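Local structure of DUF4974 domain-containing protein (Parabacteroides distasonis, 4M0N) at residues F162-I167 with D191-G196; E103-A108 with I167-H172; N130-V135 with K145-Q150. The protein is a putative FecR-like anti-sigma factor, of which this chain is the part carrying the FecR and C-terminal FecR regions, and probably antagonises a sigma factor in signalling. The protein carries 1 engineered substitution. One frame throughout, in Å; residues are numbered along the deposited sequence.

Contact 1: F162-I167 with D191-G196; sequences FNRTPI and DDYIYG
Across from Ile-194 the other strand sets two residues, Arg-164 and Thr-165, in the place of one: a G1 beta bulge that shifts the register of the antiparallel pair by one, with Arg-164 at positive phi (50°). Thr-165 N gives the hydrogen bond to Ile-194 O at 2.9 Å, in the carbonyl plane on a lone pair, and Ile-194 N returns one to Thr-165 O. Beyond the bulge, Phe-162 and Gly-196 form a second hydrogen-bonded pair.

The bulge throws Arg-164 across two tyrosines. Its chain runs extended from CG to NE and brings the guanidinium over a face of Tyr-193, CZ 4.0 Å from the ring centroid and the planes 28° apart: a stacked cation-pi pair. Tyr-195 lies alongside the same arginine, its OH 3.1 Å from Arg-164 CG, while Arg-164 N sits above one face of its ring. Pro-166 CG meets Tyr-193 CE1 at 3.8 Å.

On the opposite face Ile-194 is wedged between Phe-162 and Ile-167: CG2 touches Phe-162 CD2 at 3.7 Å, and CG1 meets Ile-167 CD1 at 4.1 Å. Pro-166 is the N-cap residue of helix 167-178, and Ile-167 N still reaches back to Asp-192 O; the carboxylate of Asp-192 pairs with Lys-229. The arrangement is a bulged two-stranded antiparallel sheet running straight into a helix, within the C-terminal FecR region.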
loop_
_atom_site.group_PDB
_atom_site.type_symbol
_atom_site.label_atom_id
_atom_site.label_comp_id
_atom_site.label_asym_id
_atom_site.label_seq_id
_atom_site.Cartn_x
_atom_site.Cartn_y
_atom_site.Cartn_z
ATOM N N PHE A 162 7.558 -7.631 4.354
ATOM C CA PHE A 162 7.990 -7.996 3.009
ATOM C C PHE A 162 7.876 -9.494 2.878
ATOM O O PHE A 162 8.312 -10.239 3.739
ATOM C CB PHE A 162 9.412 -7.518 2.727
ATOM C CG PHE A 162 9.624 -6.052 3.010
ATOM C CD1 PHE A 162 8.803 -5.087 2.435
ATOM C CD2 PHE A 162 10.642 -5.640 3.857
ATOM C CE1 PHE A 162 8.995 -3.733 2.689
ATOM C CE2 PHE A 162 10.835 -4.290 4.111
ATOM C CZ PHE A 162 10.019 -3.339 3.531
ATOM N N ASN A 163 7.226 -9.924 1.815
ATOM C CA ASN A 163 7.106 -11.335 1.526
ATOM C C ASN A 163 7.393 -11.496 0.054
ATOM O O ASN A 163 6.529 -11.267 -0.774
ATOM C CB ASN A 163 5.721 -11.842 1.894
ATOM C CG ASN A 163 5.544 -13.327 1.604
ATOM O OD1 ASN A 163 6.516 -14.091 1.511
ATOM N ND2 ASN A 163 4.295 -13.748 1.474
ATOM N N ARG A 164 8.636 -11.873 -0.260
ATOM C CA ARG A 164 9.100 -11.929 -1.651
ATOM C C ARG A 164 8.784 -10.616 -2.364
ATOM O O ARG A 164 8.323 -10.569 -3.519
ATOM C CB ARG A 164 8.492 -13.134 -2.391
ATOM C CG ARG A 164 9.310 -13.544 -3.610
ATOM C CD ARG A 164 8.856 -14.873 -4.202
ATOM N NE ARG A 164 9.858 -15.359 -5.153
ATOM C CZ ARG A 164 10.026 -14.895 -6.392
ATOM N NH1 ARG A 164 9.244 -13.934 -6.875
ATOM N NH2 ARG A 164 10.984 -15.408 -7.161
ATOM N N THR A 165 9.021 -9.521 -1.649
ATOM C CA THR A 165 8.760 -8.213 -2.187
ATOM C C THR A 165 9.946 -7.780 -3.016
ATOM O O THR A 165 11.082 -7.886 -2.555
ATOM C CB THR A 165 8.542 -7.194 -1.054
ATOM O OG1 THR A 165 7.463 -7.646 -0.239
ATOM C CG2 THR A 165 8.221 -5.830 -1.604
ATOM N N PRO A 166 9.707 -7.284 -4.242
ATOM C CA PRO A 166 10.847 -6.809 -5.015
ATOM C C PRO A 166 11.551 -5.630 -4.336
ATOM O O PRO A 166 10.878 -4.760 -3.787
ATOM C CB PRO A 166 10.211 -6.352 -6.329
ATOM C CG PRO A 166 8.938 -7.113 -6.418
ATOM C CD PRO A 166 8.457 -7.233 -5.016
ATOM N N ILE A 167 12.881 -5.620 -4.394
ATOM C CA ILE A 167 13.697 -4.557 -3.783
ATOM C C ILE A 167 13.271 -3.156 -4.259
ATOM O O ILE A 167 13.228 -2.230 -3.459
ATOM C CB ILE A 167 15.224 -4.823 -3.943
ATOM C CG1 ILE A 167 16.069 -3.791 -3.181
ATOM C CG2 ILE A 167 15.648 -4.846 -5.408
ATOM C CD1 ILE A 167 15.832 -3.741 -1.691
ATOM N N ASP A 191 17.976 -7.581 -8.585
ATOM C CA ASP A 191 16.944 -8.559 -8.920
ATOM C C ASP A 191 16.372 -9.210 -7.659
ATOM O O ASP A 191 15.702 -10.239 -7.732
ATOM C CB ASP A 191 17.563 -9.631 -9.829
ATOM C CG ASP A 191 16.599 -10.148 -10.880
ATOM O OD1 ASP A 191 15.529 -10.696 -10.516
ATOM O OD2 ASP A 191 16.937 -10.030 -12.081
ATOM N N ASP A 192 16.608 -8.599 -6.503
ATOM C CA ASP A 192 16.356 -9.263 -5.227
ATOM C C ASP A 192 14.879 -9.214 -4.817
ATOM O O ASP A 192 14.144 -8.285 -5.151
ATOM C CB ASP A 192 17.199 -8.633 -4.123
ATOM C CG ASP A 192 18.658 -8.493 -4.508
ATOM O OD1 ASP A 192 18.968 -7.626 -5.357
ATOM O OD2 ASP A 192 19.490 -9.242 -3.951
ATOM N N TYR A 193 14.472 -10.244 -4.084
ATOM C CA TYR A 193 13.164 -10.269 -3.448
ATOM C C TYR A 193 13.388 -10.306 -1.938
ATOM O O TYR A 193 14.245 -11.055 -1.442
ATOM C CB TYR A 193 12.366 -11.481 -3.927
ATOM C CG TYR A 193 12.018 -11.404 -5.394
ATOM C CD1 TYR A 193 11.092 -10.474 -5.849
ATOM C CD2 TYR A 193 12.622 -12.249 -6.330
ATOM C CE1 TYR A 193 10.776 -10.375 -7.188
ATOM C CE2 TYR A 193 12.308 -12.162 -7.678
ATOM C CZ TYR A 193 11.385 -11.227 -8.101
ATOM O OH TYR A 193 11.043 -11.115 -9.426
ATOM N N ILE A 194 12.644 -9.475 -1.214
ATOM C CA ILE A 194 12.872 -9.291 0.205
ATOM C C ILE A 194 11.807 -9.968 1.055
ATOM O O ILE A 194 10.605 -9.947 0.723
ATOM C CB ILE A 194 12.926 -7.795 0.559
ATOM C CG1 ILE A 194 13.918 -7.062 -0.356
ATOM C CG2 ILE A 194 13.245 -7.584 2.030
ATOM C CD1 ILE A 194 15.351 -7.526 -0.270
ATOM N N TYR A 195 12.267 -10.561 2.150
ATOM C CA TYR A 195 11.403 -11.183 3.147
ATOM C C TYR A 195 11.711 -10.581 4.507
ATOM O O TYR A 195 12.867 -10.283 4.814
ATOM C CB TYR A 195 11.661 -12.696 3.223
ATOM C CG TYR A 195 11.380 -13.443 1.937
ATOM C CD1 TYR A 195 12.302 -13.443 0.889
ATOM C CD2 TYR A 195 10.200 -14.161 1.776
ATOM C CE1 TYR A 195 12.049 -14.129 -0.285
ATOM C CE2 TYR A 195 9.935 -14.855 0.607
ATOM C CZ TYR A 195 10.854 -14.833 -0.424
ATOM O OH TYR A 195 10.581 -15.528 -1.587
ATOM N N GLY A 196 10.678 -10.427 5.326
ATOM C CA GLY A 196 10.872 -10.042 6.722
ATOM C C GLY A 196 9.803 -9.123 7.260
ATOM O O GLY A 196 9.017 -8.555 6.515
#

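Contact 2: E103-A108 with I167-H172; sequences EDELMA and ISSVIH
A histidine-carboxylate hydrogen bond, His-172 to Asp-104, ties helix 167-178 to the loop leading into strand 106-111. His-172 ND1 donates to Asp-104 OD1 at 2.8 Å with an N-H...O angle of 156°. The imidazole CG lies beside the backbone N of its own residue (chi1 -79°), which puts the ND1 edge of the ring toward Asp-104. The oxygen lies near the plane of the imidazole, at its edge, but is met on its anti side, 34° out of the carboxylate plane. Glu-103 O comes up to the same ring edge, 3.2 Å from His-172 CE1, and Glu-103 CG lies 3.8 Å from His-172 ND1. The side chain of Glu-103 is about 4 Å from a bound magnesium ion.

The contact bridges the FecR region, which supplies the loop, and the C-terminal FecR region, which supplies the first turns of the helix. Arg-176, one turn further along that helix, forms salt bridges with both Asp-104 OD1 and Glu-103 OE2; OD1 is thus gripped by two side chains, which would probably favour the charged carboxylate.

Nearer the helix start, a water accepts from Leu-106 N at 2.9 Å. Ser-169 OG reaches the same water in one of its two conformers, so that side of the bridge is less certain.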
loop_
_atom_site.group_PDB
_atom_site.type_symbol
_atom_site.label_atom_id
_atom_site.label_comp_id
_atom_site.label_asym_id
_atom_site.label_seq_id
_atom_site.Cartn_x
_atom_site.Cartn_y
_atom_site.Cartn_z
ATOM N N GLU A 103 3.320 5.906 -8.321
ATOM C CA GLU A 103 4.742 5.653 -8.620
ATOM C C GLU A 103 5.259 4.202 -8.535
ATOM O O GLU A 103 6.433 3.939 -8.850
ATOM C CB GLU A 103 5.632 6.542 -7.735
ATOM C CG GLU A 103 5.621 6.239 -6.247
ATOM C CD GLU A 103 4.656 7.080 -5.446
ATOM O OE1 GLU A 103 3.618 7.519 -6.092
ATOM O OE2 GLU A 103 4.959 7.308 -4.194
ATOM N N ASP A 104 4.423 3.258 -8.109
ATOM C CA ASP A 104 4.877 1.894 -7.844
ATOM C C ASP A 104 4.517 0.989 -9.023
ATOM O O ASP A 104 3.561 1.242 -9.747
ATOM C CB ASP A 104 4.208 1.302 -6.603
ATOM C CG ASP A 104 4.731 1.879 -5.283
ATOM O OD1 ASP A 104 5.551 2.836 -5.313
ATOM O OD2 ASP A 104 4.299 1.348 -4.205
ATOM N N GLU A 105 5.271 -0.079 -9.155
ATOM C CA GLU A 105 5.012 -1.073 -10.187
ATOM C C GLU A 105 3.814 -1.949 -9.819
ATOM O O GLU A 105 3.170 -2.492 -10.709
ATOM C CB GLU A 105 6.259 -1.928 -10.493
ATOM C CG GLU A 105 6.743 -2.865 -9.399
ATOM C CD GLU A 105 7.763 -3.884 -9.893
ATOM O OE1 GLU A 105 8.701 -3.493 -10.622
ATOM O OE2 GLU A 105 7.625 -5.080 -9.545
ATOM N N LEU A 106 3.506 -2.083 -8.529
ATOM C CA LEU A 106 2.416 -2.944 -8.114
ATOM C C LEU A 106 1.313 -2.205 -7.395
ATOM O O LEU A 106 1.570 -1.206 -6.709
ATOM C CB LEU A 106 2.913 -4.047 -7.193
ATOM C CG LEU A 106 4.079 -4.913 -7.652
ATOM C CD1 LEU A 106 4.566 -5.824 -6.527
ATOM C CD2 LEU A 106 3.630 -5.726 -8.844
ATOM N N MET A 107 0.087 -2.707 -7.555
ATOM C CA MET A 107 -1.058 -2.308 -6.776
ATOM C C MET A 107 -1.631 -3.569 -6.120
ATOM O O MET A 107 -1.579 -4.634 -6.700
ATOM C CB MET A 107 -2.066 -1.654 -7.709
ATOM C CG MET A 107 -3.382 -1.272 -7.118
ATOM S SD MET A 107 -4.666 -2.515 -7.264
ATOM C CE MET A 107 -6.017 -1.442 -6.773
ATOM N N ALA A 108 -2.074 -3.456 -4.882
ATOM C CA ALA A 108 -2.614 -4.623 -4.189
ATOM C C ALA A 108 -3.764 -4.268 -3.286
ATOM O O ALA A 108 -3.737 -3.248 -2.569
ATOM C CB ALA A 108 -1.557 -5.331 -3.365
ATOM N N ILE A 167 12.881 -5.620 -4.394
ATOM C CA ILE A 167 13.697 -4.557 -3.783
ATOM C C ILE A 167 13.271 -3.156 -4.259
ATOM O O ILE A 167 13.228 -2.230 -3.459
ATOM C CB ILE A 167 15.224 -4.823 -3.943
ATOM C CG1 ILE A 167 16.069 -3.791 -3.181
ATOM C CG2 ILE A 167 15.648 -4.846 -5.408
ATOM C CD1 ILE A 167 15.832 -3.741 -1.691
ATOM N N SER A 168 12.886 -3.008 -5.524
ATOM C CA SER A 168 12.461 -1.689 -6.022
ATOM C C SER A 168 11.229 -1.202 -5.273
ATOM O O SER A 168 11.097 -0.015 -4.964
ATOM C CB SER A 168 12.182 -1.722 -7.534
ATOM O OG SER A 168 11.374 -2.836 -7.895
ATOM N N SER A 169 10.314 -2.122 -4.984
ATOM C CA SER A 169 9.117 -1.780 -4.238
ATOM C C SER A 169 9.452 -1.499 -2.773
ATOM O O SER A 169 8.949 -0.556 -2.202
ATOM C CB SER A 169 8.063 -2.892 -4.340
ATOM O OG SER A 169 7.680 -3.089 -5.694
ATOM N N VAL A 170 10.287 -2.336 -2.175
ATOM C CA VAL A 170 10.783 -2.101 -0.811
ATOM C C VAL A 170 11.322 -0.675 -0.687
ATOM O O VAL A 170 10.996 0.038 0.260
ATOM C CB VAL A 170 11.900 -3.112 -0.450
ATOM C CG1 VAL A 170 12.661 -2.681 0.790
ATOM C CG2 VAL A 170 11.305 -4.506 -0.251
ATOM N N ILE A 171 12.153 -0.264 -1.634
ATOM C CA ILE A 171 12.778 1.047 -1.539
ATOM C C ILE A 171 11.749 2.167 -1.584
ATOM O O ILE A 171 11.886 3.161 -0.888
ATOM C CB ILE A 171 13.854 1.235 -2.633
ATOM C CG1 ILE A 171 15.062 0.360 -2.296
ATOM C CG2 ILE A 171 14.231 2.694 -2.792
ATOM C CD1 ILE A 171 16.031 0.254 -3.444
ATOM N N HIS A 172 10.710 2.016 -2.394
ATOM C CA HIS A 172 9.652 3.030 -2.384
ATOM C C HIS A 172 8.945 3.089 -1.020
ATOM O O HIS A 172 8.711 4.166 -0.498
ATOM C CB HIS A 172 8.656 2.734 -3.481
ATOM C CG HIS A 172 9.115 3.168 -4.833
ATOM N ND1 HIS A 172 8.239 3.535 -5.834
ATOM C CD2 HIS A 172 10.359 3.327 -5.340
ATOM C CE1 HIS A 172 8.928 3.889 -6.908
ATOM N NE2 HIS A 172 10.217 3.769 -6.636
HETATM O O HOH W 1 5.474 -2.043 -6.341
#

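Contact 3: N130-V135 with K145-Q150; sequences NEQIIV and KNEDAQ
Gln-132 and Lys-145 pair across a beta hairpin, strands 131-136 and 142-146, at the edge of a large antiparallel sheet; Gln-132 N bonds to Lys-145 O at 2.8 Å and Lys-145 N to Gln-132 O. From this pair the Gln-132 side chain can be followed outward. CB lies near Lys-145 O and the CB of Glu-147. CG stands opposite the backbone N (chi1 173°), and the extended chain runs side by side with Glu-147. Here Glu-147 CB touches Gln-132 CD at 3.7 Å. At the tip, NE2 passes Glu-147 CG and bonds to Ser-110 OG, while Gln-132 OE1 packs against Lys-145 CD at 3.6 Å and accepts from a water that also donates to Glu-147 OE1 and accepts from Lys-145 NZ. The Glu-147 carboxylate has further partners in Tyr-161 and Asn-163. Beyond the glutamine, Ile-134 CD1 meets Lys-145 CD.

At the other end Asn-130, at positive phi, uses both of its oxygens. Its backbone O accepts from Glu-147 N at 3.0 Å, the donor standing well above the carbonyl plane. Its side-chain OD1 takes Ala-149 N at the start of helix 149-152, where Asp-148 is the N-cap. With an alanine in place of Asn-130, Ala-149 N would probably lose its side-chain acceptor and the helix start be held less firmly against the hairpin. A second water donates to Glu-131 O and Glu-147 O, and Asn-130 OD1 also rests 3.4 Å from Ala-149 CB.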
loop_
_atom_site.group_PDB
_atom_site.type_symbol
_atom_site.label_atom_id
_atom_site.label_comp_id
_atom_site.label_asym_id
_atom_site.label_seq_id
_atom_site.Cartn_x
_atom_site.Cartn_y
_atom_site.Cartn_z
ATOM N N ASN A 130 -7.815 -12.494 4.173
ATOM C CA ASN A 130 -6.489 -13.031 3.905
ATOM C C ASN A 130 -6.296 -13.562 2.482
ATOM O O ASN A 130 -5.484 -14.438 2.234
ATOM C CB ASN A 130 -6.070 -13.999 4.980
ATOM C CG ASN A 130 -6.169 -13.374 6.362
ATOM O OD1 ASN A 130 -5.754 -12.229 6.551
ATOM N ND2 ASN A 130 -6.840 -14.037 7.258
ATOM N N GLU A 131 -7.098 -13.020 1.569
ATOM C CA GLU A 131 -6.857 -13.086 0.143
ATOM C C GLU A 131 -6.455 -11.703 -0.350
ATOM O O GLU A 131 -6.752 -10.683 0.270
ATOM C CB GLU A 131 -8.122 -13.562 -0.582
ATOM C CG GLU A 131 -8.570 -14.940 -0.144
ATOM C CD GLU A 131 -9.662 -15.505 -1.060
ATOM O OE1 GLU A 131 -10.559 -14.716 -1.460
ATOM O OE2 GLU A 131 -9.599 -16.718 -1.377
ATOM N N GLN A 132 -5.747 -11.690 -1.464
ATOM C CA GLN A 132 -5.188 -10.490 -2.000
ATOM C C GLN A 132 -5.194 -10.571 -3.507
ATOM O O GLN A 132 -5.074 -11.646 -4.056
ATOM C CB GLN A 132 -3.731 -10.428 -1.499
ATOM C CG GLN A 132 -2.822 -9.376 -2.022
ATOM C CD GLN A 132 -1.457 -9.498 -1.388
ATOM O OE1 GLN A 132 -0.646 -10.400 -1.709
ATOM N NE2 GLN A 132 -1.196 -8.599 -0.487
ATOM N N ILE A 133 -5.303 -9.413 -4.147
ATOM C CA ILE A 133 -5.062 -9.275 -5.578
ATOM C C ILE A 133 -3.894 -8.322 -5.760
ATOM O O ILE A 133 -3.813 -7.283 -5.087
ATOM C CB ILE A 133 -6.290 -8.732 -6.300
ATOM C CG1 ILE A 133 -7.362 -9.830 -6.371
ATOM C CG2 ILE A 133 -5.939 -8.197 -7.691
ATOM C CD1 ILE A 133 -8.702 -9.241 -6.697
ATOM N N ILE A 134 -2.953 -8.721 -6.613
ATOM C CA ILE A 134 -1.819 -7.896 -6.965
ATOM C C ILE A 134 -1.976 -7.603 -8.437
ATOM O O ILE A 134 -2.071 -8.536 -9.257
ATOM C CB ILE A 134 -0.471 -8.583 -6.668
ATOM C CG1 ILE A 134 -0.393 -9.005 -5.174
ATOM C CG2 ILE A 134 0.684 -7.657 -7.074
ATOM C CD1 ILE A 134 0.914 -9.674 -4.759
ATOM N N VAL A 135 -1.976 -6.320 -8.788
ATOM C CA VAL A 135 -1.959 -5.880 -10.180
ATOM C C VAL A 135 -0.585 -5.327 -10.502
ATOM O O VAL A 135 -0.050 -4.497 -9.779
ATOM C CB VAL A 135 -3.020 -4.793 -10.442
ATOM C CG1 VAL A 135 -2.892 -4.182 -11.842
ATOM C CG2 VAL A 135 -4.402 -5.362 -10.250
ATOM N N LYS A 145 -4.104 -14.362 -4.702
ATOM C CA LYS A 145 -3.355 -15.235 -3.836
ATOM C C LYS A 145 -3.748 -15.051 -2.383
ATOM O O LYS A 145 -4.525 -14.169 -2.057
ATOM C CB LYS A 145 -1.855 -14.977 -3.967
ATOM C CG LYS A 145 -1.412 -13.586 -3.535
ATOM C CD LYS A 145 0.102 -13.421 -3.602
ATOM C CE LYS A 145 0.895 -14.372 -2.709
ATOM N NZ LYS A 145 2.275 -13.845 -2.605
ATOM N N ASN A 146 -3.186 -15.887 -1.508
ATOM C CA ASN A 146 -3.373 -15.708 -0.083
ATOM C C ASN A 146 -2.287 -14.837 0.477
ATOM O O ASN A 146 -1.121 -14.911 0.060
ATOM C CB ASN A 146 -3.361 -17.063 0.649
ATOM C CG ASN A 146 -4.511 -17.957 0.254
ATOM O OD1 ASN A 146 -5.637 -17.506 0.077
ATOM N ND2 ASN A 146 -4.243 -19.253 0.181
ATOM N N GLU A 147 -2.639 -14.018 1.449
ATOM C CA GLU A 147 -1.631 -13.236 2.166
ATOM C C GLU A 147 -2.251 -12.850 3.487
ATOM O O GLU A 147 -3.456 -12.592 3.577
ATOM C CB GLU A 147 -1.215 -11.989 1.367
ATOM C CG GLU A 147 -0.127 -11.143 2.028
ATOM C CD GLU A 147 1.134 -11.932 2.286
ATOM O OE1 GLU A 147 2.002 -11.973 1.402
ATOM O OE2 GLU A 147 1.267 -12.497 3.394
ATOM N N ASP A 148 -1.414 -12.783 4.507
ATOM C CA ASP A 148 -1.826 -12.388 5.853
ATOM C C ASP A 148 -2.081 -10.900 5.926
ATOM O O ASP A 148 -1.143 -10.090 5.935
ATOM C CB ASP A 148 -0.709 -12.813 6.825
ATOM C CG ASP A 148 -1.049 -12.572 8.264
ATOM O OD1 ASP A 148 -1.854 -11.698 8.563
ATOM O OD2 ASP A 148 -0.498 -13.288 9.132
ATOM N N ALA A 149 -3.361 -10.508 5.948
ATOM C CA ALA A 149 -3.725 -9.104 5.909
ATOM C C ALA A 149 -3.318 -8.365 7.186
ATOM O O ALA A 149 -3.157 -7.154 7.149
ATOM C CB ALA A 149 -5.233 -8.944 5.670
ATOM N N GLN A 150 -3.174 -9.087 8.306
ATOM C CA GLN A 150 -2.677 -8.455 9.537
ATOM C C GLN A 150 -1.236 -7.970 9.313
ATOM O O GLN A 150 -0.845 -6.890 9.809
ATOM C CB GLN A 150 -2.791 -9.422 10.715
ATOM C CG GLN A 150 -2.368 -8.827 12.031
ATOM C CD GLN A 150 -2.728 -9.707 13.196
ATOM O OE1 GLN A 150 -2.924 -10.899 13.040
ATOM N NE2 GLN A 150 -2.815 -9.116 14.378
HETATM O O HOH W 2 -4.671 -10.271 2.388
HETATM O O HOH W 3 1.806 -11.052 -1.144
#

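Contact 3 pairs the last two strands of the seven-stranded antiparallel sheet that also holds strand 106-111 of contact 2: Met-107 O and Val-135 N are 2.7 Å apart, a probable hydrogen bond. Along the chain contact 3 is nested inside the loop closed by contact 2 and precedes contact 1, whose segments alternate with those of contact 2. Contacts 1 and 2 share Ile-167, their centres about 10 Å apart, and Val-170 of the helix packs on Phe-162, Thr-165 and Ile-194. The centre of contact 3 is about 15 Å from that of contact 1 and about 16 Å from that of contact 2. A probable hydrogen bond from Asn-163 ND2 to Glu-147 OE1 links contacts 1 and 3 directly, so the large sheet and the two-stranded one are tied at more than one point.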